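Local coordinates for putative glycerophosphodiester phosphodiesterase (Galdieria sulphuraria, PDB 2O55), which is of uncharacterised function here but belongs to the glycerophosphoryl diester phosphodiesterase family, whose members are built as TIM barrels, at residues Asn112-Gly117 with Cys147-Glu152. Numbering follows the deposited sequence.
With SO4 (sulfate ion), chain C; SO4 (sulfate ion), chain D.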
# COMPACT_ATOMS: atom_id res chain seq x y z
N ASN A 112 -0.94 4.38 2.15
CA ASN A 112 -1.72 3.24 1.71
C ASN A 112 -1.22 1.94 2.37
O ASN A 112 -0.12 1.47 2.10
CB ASN A 112 -1.70 3.13 0.20
CG ASN A 112 -2.30 4.34 -0.48
OD1 ASN A 112 -3.13 5.06 0.09
ND2 ASN A 112 -1.89 4.58 -1.71
N LEU A 113 -2.06 1.39 3.24
CA LEU A 113 -1.75 0.15 3.93
C LEU A 113 -2.44 -1.03 3.24
O LEU A 113 -3.67 -1.10 3.24
CB LEU A 113 -2.21 0.25 5.37
CG LEU A 113 -1.79 1.56 6.05
CD1 LEU A 113 -2.36 1.62 7.45
CD2 LEU A 113 -0.29 1.75 6.09
N GLU A 114 -1.65 -1.94 2.64
CA GLU A 114 -2.22 -3.20 2.15
C GLU A 114 -2.27 -4.30 3.24
O GLU A 114 -1.26 -4.64 3.87
CB GLU A 114 -1.55 -3.72 0.86
CG GLU A 114 -2.29 -4.95 0.32
CD GLU A 114 -1.73 -5.54 -0.98
OE1 GLU A 114 -0.61 -5.14 -1.40
OE2 GLU A 114 -2.44 -6.41 -1.56
N LEU A 115 -3.47 -4.83 3.46
CA LEU A 115 -3.61 -6.00 4.30
C LEU A 115 -3.16 -7.24 3.52
O LEU A 115 -3.94 -7.86 2.80
CB LEU A 115 -5.06 -6.12 4.79
CG LEU A 115 -5.83 -4.88 5.28
CD1 LEU A 115 -7.17 -5.27 5.91
CD2 LEU A 115 -5.00 -4.04 6.27
N LYS A 116 -1.87 -7.55 3.64
CA LYS A 116 -1.28 -8.74 3.04
C LYS A 116 -1.65 -9.93 3.90
O LYS A 116 -1.14 -10.11 5.01
CB LYS A 116 0.23 -8.59 2.87
CG LYS A 116 0.67 -8.03 1.52
CD LYS A 116 0.90 -9.14 0.51
CE LYS A 116 0.97 -8.58 -0.92
NZ LYS A 116 1.19 -9.69 -1.92
N GLY A 117 -2.52 -10.75 3.34
CA GLY A 117 -3.57 -11.36 4.14
C GLY A 117 -3.75 -12.83 4.03
O GLY A 117 -4.42 -13.35 3.13
N CYS A 147 -6.20 -1.01 1.97
CA CYS A 147 -6.56 -1.70 0.74
C CYS A 147 -6.19 -3.19 0.77
O CYS A 147 -5.41 -3.63 1.64
CB CYS A 147 -5.91 -1.02 -0.44
SG CYS A 147 -4.19 -1.12 -0.29
N SER A 148 -6.77 -3.94 -0.17
CA SER A 148 -6.58 -5.37 -0.25
C SER A 148 -7.09 -5.90 -1.58
O SER A 148 -7.94 -5.28 -2.23
CB SER A 148 -7.34 -6.05 0.88
OG SER A 148 -7.17 -7.45 0.84
N PHE A 149 -6.53 -7.04 -1.99
CA PHE A 149 -7.11 -7.84 -3.07
C PHE A 149 -8.32 -8.58 -2.59
O PHE A 149 -9.23 -8.83 -3.37
CB PHE A 149 -6.09 -8.81 -3.63
CG PHE A 149 -5.07 -8.15 -4.44
CD1 PHE A 149 -3.76 -8.08 -3.99
CD2 PHE A 149 -5.41 -7.51 -5.62
CE1 PHE A 149 -2.79 -7.43 -4.75
CE2 PHE A 149 -4.45 -6.85 -6.38
CZ PHE A 149 -3.14 -6.82 -5.94
N HIS A 150 -8.33 -8.91 -1.31
CA HIS A 150 -9.42 -9.63 -0.68
C HIS A 150 -10.36 -8.67 0.05
O HIS A 150 -10.07 -8.22 1.15
CB HIS A 150 -8.83 -10.66 0.26
CG HIS A 150 -7.65 -11.36 -0.33
ND1 HIS A 150 -7.77 -12.38 -1.25
CD2 HIS A 150 -6.32 -11.16 -0.15
CE1 HIS A 150 -6.57 -12.80 -1.59
NE2 HIS A 150 -5.67 -12.07 -0.95
N HIS A 151 -11.51 -8.39 -0.56
CA HIS A 151 -12.36 -7.29 -0.09
C HIS A 151 -13.15 -7.59 1.15
O HIS A 151 -13.64 -6.67 1.83
CB HIS A 151 -13.22 -6.74 -1.24
CG HIS A 151 -12.41 -6.41 -2.46
ND1 HIS A 151 -12.72 -6.89 -3.72
CD2 HIS A 151 -11.24 -5.73 -2.59
CE1 HIS A 151 -11.80 -6.48 -4.57
NE2 HIS A 151 -10.89 -5.78 -3.91
N GLU A 152 -13.24 -8.86 1.49
CA GLU A 152 -13.87 -9.22 2.73
C GLU A 152 -13.10 -8.68 3.89
O GLU A 152 -13.70 -8.35 4.90
CB GLU A 152 -14.00 -10.72 2.88
CG GLU A 152 -15.20 -11.07 3.74
CD GLU A 152 -15.05 -12.42 4.43
OE1 GLU A 152 -14.81 -12.43 5.67
OE2 GLU A 152 -15.18 -13.46 3.73
S SO4 C . -2.44 -11.00 -0.55
O1 SO4 C . -3.05 -11.99 -1.43
O2 SO4 C . -0.99 -11.17 -0.57
O3 SO4 C . -2.80 -9.65 -0.99
O4 SO4 C . -2.93 -11.21 0.81
S SO4 D . -12.71 -11.94 -1.10
O1 SO4 D . -13.84 -11.35 -0.40
O2 SO4 D . -13.02 -13.25 -1.65
O3 SO4 D . -12.30 -10.99 -2.15
O4 SO4 D . -11.66 -12.14 -0.11
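Leu113 and Leu115 pair with Cys147 from both sides of the Glu114–Cys147 bridge: Cys147 N gives its hydrogen to Leu113 O at 2.8 Å, and Leu115 N gives its own to Cys147 O at 2.9 Å. The CA of Glu114 adds a C-H...O contact to Cys147 O. On the sheet face shared by Glu114 and Cys147, the CB of Glu114 packs 3.9 Å from Cys147 SG. With CG anti to the backbone N (chi1 -174°) and the chain extended beyond it, the Glu114 carboxylate reaches past Cys147 to Phe149, where OE2 lies 3.2 Å from ring atom CD1, the two planes 64° apart. The strands belong to the beta-alpha-beta unit 110-115, 127-136, 144-148 of a TIM barrel. At their C-terminal ends, where such enzymes carry their active sites, a sulfate ion, probably from the crystallisation liquor, may mark an anion pocket. Gly117 N, His150 NE2 and Lys116 NZ donate to its O4, O1 and O2, the lysine bond measuring 3.0 Å. Its O3 meets the Phe149 ring at the edge. Ser148 OG accepts from His150 N, an ST turn. Beyond it, His151 N binds a second sulfate, and the His151 ring stacks on Tyr168.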